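Local coordinates for GNA33 (Neisseria gonorrhoeae FA 1090, PDB 2G5D), which probably acts as a lytic transglycosylase that cleaves the MurNAc-GlcNAc linkage of peptidoglycan and leaves a 1,6-anhydro bond on the MurNAc residue, at residues Gln76-Val81 with Tyr346-Ala351; Gly26-Ala31 with Tyr102-Gln107. All blocks are in the same frame, centred on the assembly; numbering follows the deposited sequence.

Contact 1 (Gln76-Val81 with Tyr346-Ala351); sequences QGWQDV and YITLGA
Trp78 meets the turn Thr348-Ala351 with the far end of its indole. CH2 of the six-membered ring lies 3.7 Å from Ala351 CA and 3.9 Å from Ala351 CB, an oblique approach. Thr348 comes to another part of the ring: its methyl CG2 sits at the edge, near the ring plane, 4.0 Å from Trp78 CZ2. CG stands anti to the carbonyl carbon of Trp78 (chi1 -71°), which directs the indole toward the turn, and chi2 of 92° sets the ring plane roughly perpendicular to the plane of CA, CB and CG. In Thr348 the methyl is anti to the backbone N, which presents CG2 to the tryptophan, while OG1 is hydrogen-bonded to Arg421 NH1.

Thr348 to Ala351 form a type II beta turn, with Ala351 N donating to Thr348 O. Gly350, at phi 102°, has the positive backbone angle expected at the third position of such a turn. At the start of helix 79-86, the side chain of Gln79 folds back on the loop before it: its OE1 accepts Gly77 N at 2.8 Å, and its NE2 donates to Gln76 OE1.

Phe65 and Leu72 of helix 58-72 and Leu412 of strand 403-413 also touch Trp78. The chemistry across the two segments is therefore apolar burial, in which an indole end meets methyl and backbone carbon, consistent with dispersion and exclusion of water joining the helical layer to the 3D-family region.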
loop_
_atom_site.group_PDB
_atom_site.type_symbol
_atom_site.label_atom_id
_atom_site.label_comp_id
_atom_site.label_asym_id
_atom_site.label_seq_id
_atom_site.Cartn_x
_atom_site.Cartn_y
_atom_site.Cartn_z
ATOM N N GLN A 76 12.636 16.203 9.965
ATOM C CA GLN A 76 13.663 17.220 9.757
ATOM C C GLN A 76 13.863 17.588 8.284
ATOM O O GLN A 76 14.100 16.730 7.428
ATOM C CB GLN A 76 14.981 16.802 10.413
ATOM C CG GLN A 76 16.093 17.884 10.467
ATOM C CD GLN A 76 15.608 19.282 10.854
ATOM O OE1 GLN A 76 14.892 19.466 11.847
ATOM N NE2 GLN A 76 16.028 20.279 10.081
ATOM N N GLY A 77 13.750 18.882 8.005
ATOM C CA GLY A 77 13.978 19.402 6.664
ATOM C C GLY A 77 12.719 19.582 5.826
ATOM O O GLY A 77 12.790 20.127 4.715
ATOM N N TRP A 78 11.569 19.158 6.366
ATOM C CA TRP A 78 10.285 19.239 5.660
ATOM C C TRP A 78 9.310 20.235 6.299
ATOM O O TRP A 78 8.236 20.460 5.766
ATOM C CB TRP A 78 9.608 17.845 5.560
ATOM C CG TRP A 78 10.281 16.849 4.612
ATOM C CD1 TRP A 78 11.238 15.926 4.947
ATOM C CD2 TRP A 78 10.016 16.660 3.203
ATOM N NE1 TRP A 78 11.585 15.186 3.851
ATOM C CE2 TRP A 78 10.865 15.614 2.763
ATOM C CE3 TRP A 78 9.148 17.279 2.271
ATOM C CZ2 TRP A 78 10.887 15.168 1.440
ATOM C CZ3 TRP A 78 9.154 16.819 0.955
ATOM C CH2 TRP A 78 10.025 15.786 0.549
ATOM N N GLN A 79 9.697 20.847 7.417
ATOM C CA GLN A 79 8.820 21.724 8.192
ATOM C C GLN A 79 8.337 22.936 7.401
ATOM O O GLN A 79 7.145 23.240 7.394
ATOM C CB GLN A 79 9.516 22.228 9.474
ATOM C CG GLN A 79 10.054 21.144 10.412
ATOM C CD GLN A 79 11.548 20.861 10.222
ATOM O OE1 GLN A 79 12.078 20.898 9.106
ATOM N NE2 GLN A 79 12.226 20.572 11.320
ATOM N N ASP A 80 9.284 23.642 6.782
ATOM C CA ASP A 80 9.008 24.826 5.964
ATOM C C ASP A 80 8.135 24.570 4.716
ATOM O O ASP A 80 7.166 25.310 4.483
ATOM C CB ASP A 80 10.325 25.523 5.576
ATOM C CG ASP A 80 10.830 26.447 6.653
ATOM O OD1 ASP A 80 11.963 26.955 6.494
ATOM O OD2 ASP A 80 10.099 26.683 7.656
ATOM N N VAL A 81 8.464 23.546 3.926
ATOM C CA VAL A 81 7.596 23.183 2.781
ATOM C C VAL A 81 6.180 22.781 3.223
ATOM O O VAL A 81 5.187 23.186 2.610
ATOM C CB VAL A 81 8.229 22.143 1.782
ATOM C CG1 VAL A 81 9.433 22.765 1.022
ATOM C CG2 VAL A 81 8.605 20.802 2.485
ATOM N N TYR A 346 15.472 4.068 -2.029
ATOM C CA TYR A 346 15.757 4.975 -3.137
ATOM C C TYR A 346 14.985 6.299 -3.080
ATOM O O TYR A 346 15.547 7.356 -3.415
ATOM C CB TYR A 346 15.572 4.248 -4.484
ATOM C CG TYR A 346 16.594 3.127 -4.685
ATOM C CD1 TYR A 346 16.210 1.789 -4.637
ATOM C CD2 TYR A 346 17.957 3.410 -4.851
ATOM C CE1 TYR A 346 17.151 0.753 -4.783
ATOM C CE2 TYR A 346 18.903 2.389 -5.001
ATOM C CZ TYR A 346 18.491 1.063 -4.974
ATOM O OH TYR A 346 19.408 0.044 -5.130
ATOM N N ILE A 347 13.723 6.245 -2.647
ATOM C CA ILE A 347 12.837 7.424 -2.627
ATOM C C ILE A 347 12.571 7.857 -1.196
ATOM O O ILE A 347 12.279 7.028 -0.337
ATOM C CB ILE A 347 11.447 7.174 -3.343
ATOM C CG1 ILE A 347 11.634 6.613 -4.769
ATOM C CG2 ILE A 347 10.561 8.449 -3.310
ATOM C CD1 ILE A 347 12.573 7.407 -5.669
ATOM N N THR A 348 12.707 9.163 -0.954
ATOM C CA THR A 348 12.451 9.740 0.356
ATOM C C THR A 348 10.932 9.722 0.571
ATOM O O THR A 348 10.176 10.159 -0.298
ATOM C CB THR A 348 13.047 11.169 0.464
ATOM O OG1 THR A 348 14.459 11.109 0.204
ATOM C CG2 THR A 348 12.837 11.733 1.863
ATOM N N LEU A 349 10.495 9.177 1.704
ATOM C CA LEU A 349 9.064 8.967 1.945
ATOM C C LEU A 349 8.356 10.308 2.158
ATOM O O LEU A 349 8.788 11.118 2.958
ATOM C CB LEU A 349 8.793 7.986 3.113
ATOM C CG LEU A 349 7.337 7.514 3.276
ATOM C CD1 LEU A 349 6.870 6.597 2.106
ATOM C CD2 LEU A 349 7.169 6.811 4.612
ATOM N N GLY A 350 7.281 10.522 1.415
ATOM C CA GLY A 350 6.538 11.783 1.420
ATOM C C GLY A 350 6.800 12.699 0.223
ATOM O O GLY A 350 6.064 13.660 0.005
ATOM N N ALA A 351 7.837 12.403 -0.561
ATOM C CA ALA A 351 8.316 13.315 -1.570
ATOM C C ALA A 351 7.358 13.415 -2.739
ATOM O O ALA A 351 6.779 12.424 -3.155
ATOM C CB ALA A 351 9.698 12.906 -2.076
#

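Contact 2 (Gly26-Ala31 with Tyr102-Gln107); sequences GIPDPA and YFTPWQ
Asp29 lies across the rim of the Trp106 indole, its carboxylate oxygen OD2 3.4 Å from Trp106 CZ2 and 3.8 Å from Trp106 CH2. The oxygen is in the ring plane, at the edge, where the C-H groups carry slight positive charge; the placement is therefore probably mildly favourable electrostatically. Carboxylate and indole planes are 68° apart, so the two groups are far from stacked. Asp29 CB adds an apolar touch, 4.0 Å from Trp106 CZ2. The aspartate's first torsion (chi1 -67°) sets CG anti to its carbonyl carbon and brings the carboxylate to the indole, while the other oxygen, OD1, has a long, weak ion pair with Lys417.

One residue earlier, Pro28 rests on Thr104. Its CB comes to 3.1 Å from Thr104 OG1, a close carbon-oxygen approach, and the CA atoms of this pair are the nearest across the segments, 6.2 Å apart. The threonine hydroxyl is hydrogen-bonded to Asn414 OD1, and the amide nitrogen of that same asparagine donates to Gly26 O, so Asn414 connects the strand to the incoming loop. The second branch, Thr104 CG2, faces the same loop one residue on, 4.1 Å from Asp29 O.

Thr104 points to the loop, whereas Trp106, two residues on, starts off obliquely and only the end of its indole comes back to it; Val44 of strand 40-44 touches both of them as well as Asp29. Strand 103-110 pairs antiparallel with 40-44 and with 403-413. The arrangement is that of an N-terminal extended segment, rich in proline, laid over an antiparallel beta layer by side-chain packing, with Asn414 hydrogen-bonding to both partners, in the barrel-bearing part of this MltA-family fold.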
loop_
_atom_site.group_PDB
_atom_site.type_symbol
_atom_site.label_atom_id
_atom_site.label_comp_id
_atom_site.label_asym_id
_atom_site.label_seq_id
_atom_site.Cartn_x
_atom_site.Cartn_y
_atom_site.Cartn_z
ATOM N N GLY A 26 15.168 28.486 0.478
ATOM C CA GLY A 26 16.412 27.715 0.541
ATOM C C GLY A 26 16.985 27.401 -0.835
ATOM O O GLY A 26 16.292 27.476 -1.848
ATOM N N ILE A 27 18.260 27.040 -0.860
ATOM C CA ILE A 27 19.077 27.149 -2.070
ATOM C C ILE A 27 19.172 25.827 -2.829
ATOM O O ILE A 27 19.630 24.838 -2.276
ATOM C CB ILE A 27 20.477 27.680 -1.693
ATOM C CG1 ILE A 27 20.340 29.042 -1.003
ATOM C CG2 ILE A 27 21.420 27.752 -2.929
ATOM C CD1 ILE A 27 21.463 29.366 -0.050
ATOM N N PRO A 28 18.718 25.801 -4.097
ATOM C CA PRO A 28 18.747 24.535 -4.844
ATOM C C PRO A 28 20.153 24.141 -5.306
ATOM O O PRO A 28 20.965 25.004 -5.655
ATOM C CB PRO A 28 17.858 24.805 -6.067
ATOM C CG PRO A 28 17.497 26.239 -6.036
ATOM C CD PRO A 28 18.158 26.914 -4.887
ATOM N N ASP A 29 20.437 22.842 -5.267
ATOM C CA ASP A 29 21.603 22.287 -5.940
ATOM C C ASP A 29 21.429 22.605 -7.422
ATOM O O ASP A 29 20.306 22.528 -7.944
ATOM C CB ASP A 29 21.697 20.784 -5.670
ATOM C CG ASP A 29 21.993 20.483 -4.209
ATOM O OD1 ASP A 29 23.038 20.927 -3.722
ATOM O OD2 ASP A 29 21.192 19.822 -3.532
ATOM N N PRO A 30 22.519 23.037 -8.090
ATOM C CA PRO A 30 22.348 23.482 -9.475
ATOM C C PRO A 30 22.159 22.333 -10.488
ATOM O O PRO A 30 22.433 21.170 -10.176
ATOM C CB PRO A 30 23.611 24.290 -9.743
ATOM C CG PRO A 30 24.631 23.765 -8.781
ATOM C CD PRO A 30 23.909 23.188 -7.612
ATOM N N ALA A 31 21.650 22.673 -11.674
ATOM C CA ALA A 31 21.361 21.703 -12.733
ATOM C C ALA A 31 22.590 20.838 -13.038
ATOM O O ALA A 31 23.725 21.331 -13.055
ATOM C CB ALA A 31 20.851 22.408 -13.978
ATOM N N TYR A 102 10.038 25.980 -4.344
ATOM C CA TYR A 102 10.471 25.352 -3.086
ATOM C C TYR A 102 11.158 23.984 -3.232
ATOM O O TYR A 102 11.826 23.510 -2.304
ATOM C CB TYR A 102 9.286 25.284 -2.103
ATOM C CG TYR A 102 8.910 26.624 -1.469
ATOM C CD1 TYR A 102 8.001 27.481 -2.074
ATOM C CD2 TYR A 102 9.484 27.019 -0.246
ATOM C CE1 TYR A 102 7.662 28.714 -1.475
ATOM C CE2 TYR A 102 9.161 28.235 0.354
ATOM C CZ TYR A 102 8.245 29.082 -0.262
ATOM O OH TYR A 102 7.923 30.288 0.342
ATOM N N PHE A 103 11.002 23.366 -4.398
ATOM C CA PHE A 103 11.539 22.030 -4.660
ATOM C C PHE A 103 12.461 22.031 -5.869
ATOM O O PHE A 103 12.354 22.887 -6.769
ATOM C CB PHE A 103 10.425 20.965 -4.863
ATOM C CG PHE A 103 9.462 20.825 -3.694
ATOM C CD1 PHE A 103 8.500 21.805 -3.445
ATOM C CD2 PHE A 103 9.513 19.700 -2.859
ATOM C CE1 PHE A 103 7.629 21.698 -2.371
ATOM C CE2 PHE A 103 8.627 19.564 -1.791
ATOM C CZ PHE A 103 7.664 20.566 -1.550
ATOM N N THR A 104 13.378 21.068 -5.857
ATOM C CA THR A 104 14.275 20.781 -6.972
ATOM C C THR A 104 13.997 19.369 -7.476
ATOM O O THR A 104 13.889 18.431 -6.666
ATOM C CB THR A 104 15.764 20.923 -6.520
ATOM O OG1 THR A 104 16.015 22.283 -6.171
ATOM C CG2 THR A 104 16.744 20.470 -7.625
ATOM N N PRO A 105 13.863 19.196 -8.817
ATOM C CA PRO A 105 13.668 17.857 -9.360
ATOM C C PRO A 105 14.986 17.071 -9.552
ATOM O O PRO A 105 15.965 17.583 -10.105
ATOM C CB PRO A 105 12.984 18.113 -10.725
ATOM C CG PRO A 105 12.827 19.602 -10.848
ATOM C CD PRO A 105 13.825 20.206 -9.890
ATOM N N TRP A 106 14.983 15.834 -9.081
ATOM C CA TRP A 106 16.112 14.907 -9.251
ATOM C C TRP A 106 15.649 13.756 -10.109
ATOM O O TRP A 106 14.878 12.906 -9.645
ATOM C CB TRP A 106 16.608 14.351 -7.914
ATOM C CG TRP A 106 17.161 15.401 -7.000
ATOM C CD1 TRP A 106 16.434 16.271 -6.224
ATOM C CD2 TRP A 106 18.541 15.706 -6.770
ATOM N NE1 TRP A 106 17.284 17.077 -5.507
ATOM C CE2 TRP A 106 18.582 16.752 -5.813
ATOM C CE3 TRP A 106 19.760 15.170 -7.246
ATOM C CZ2 TRP A 106 19.789 17.286 -5.334
ATOM C CZ3 TRP A 106 20.970 15.708 -6.769
ATOM C CH2 TRP A 106 20.969 16.759 -5.830
ATOM N N GLN A 107 16.124 13.736 -11.358
ATOM C CA GLN A 107 15.860 12.611 -12.264
ATOM C C GLN A 107 16.556 11.341 -11.746
ATOM O O GLN A 107 17.716 11.388 -11.325
ATOM C CB GLN A 107 16.329 12.942 -13.671
ATOM C CG GLN A 107 16.003 11.836 -14.640
ATOM C CD GLN A 107 16.211 12.234 -16.085
ATOM O OE1 GLN A 107 17.244 12.805 -16.435
ATOM N NE2 GLN A 107 15.235 11.907 -16.940
#

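The centres of contacts 1 and 2 lie about 13 Å apart, on the same side of the chain's centre. Their segments alternate along the sequence: 26-31, 76-81, 102-107, then 346-351. The two contacts touch directly, with Val81 CB 3.7 Å from Phe103 CZ and Trp78 CZ3 3.9 Å from Phe103 CE2. Phe103 begins strand 103-110, whose antiparallel neighbour 403-413 also supplies residues beside Trp78, so both contacts share this strand pair. Segment 76-81 is thereby packed against 346-351, which belongs to the 3D family region and lies 265 residues further along, consistent with the remote parts of the chain being packed together here.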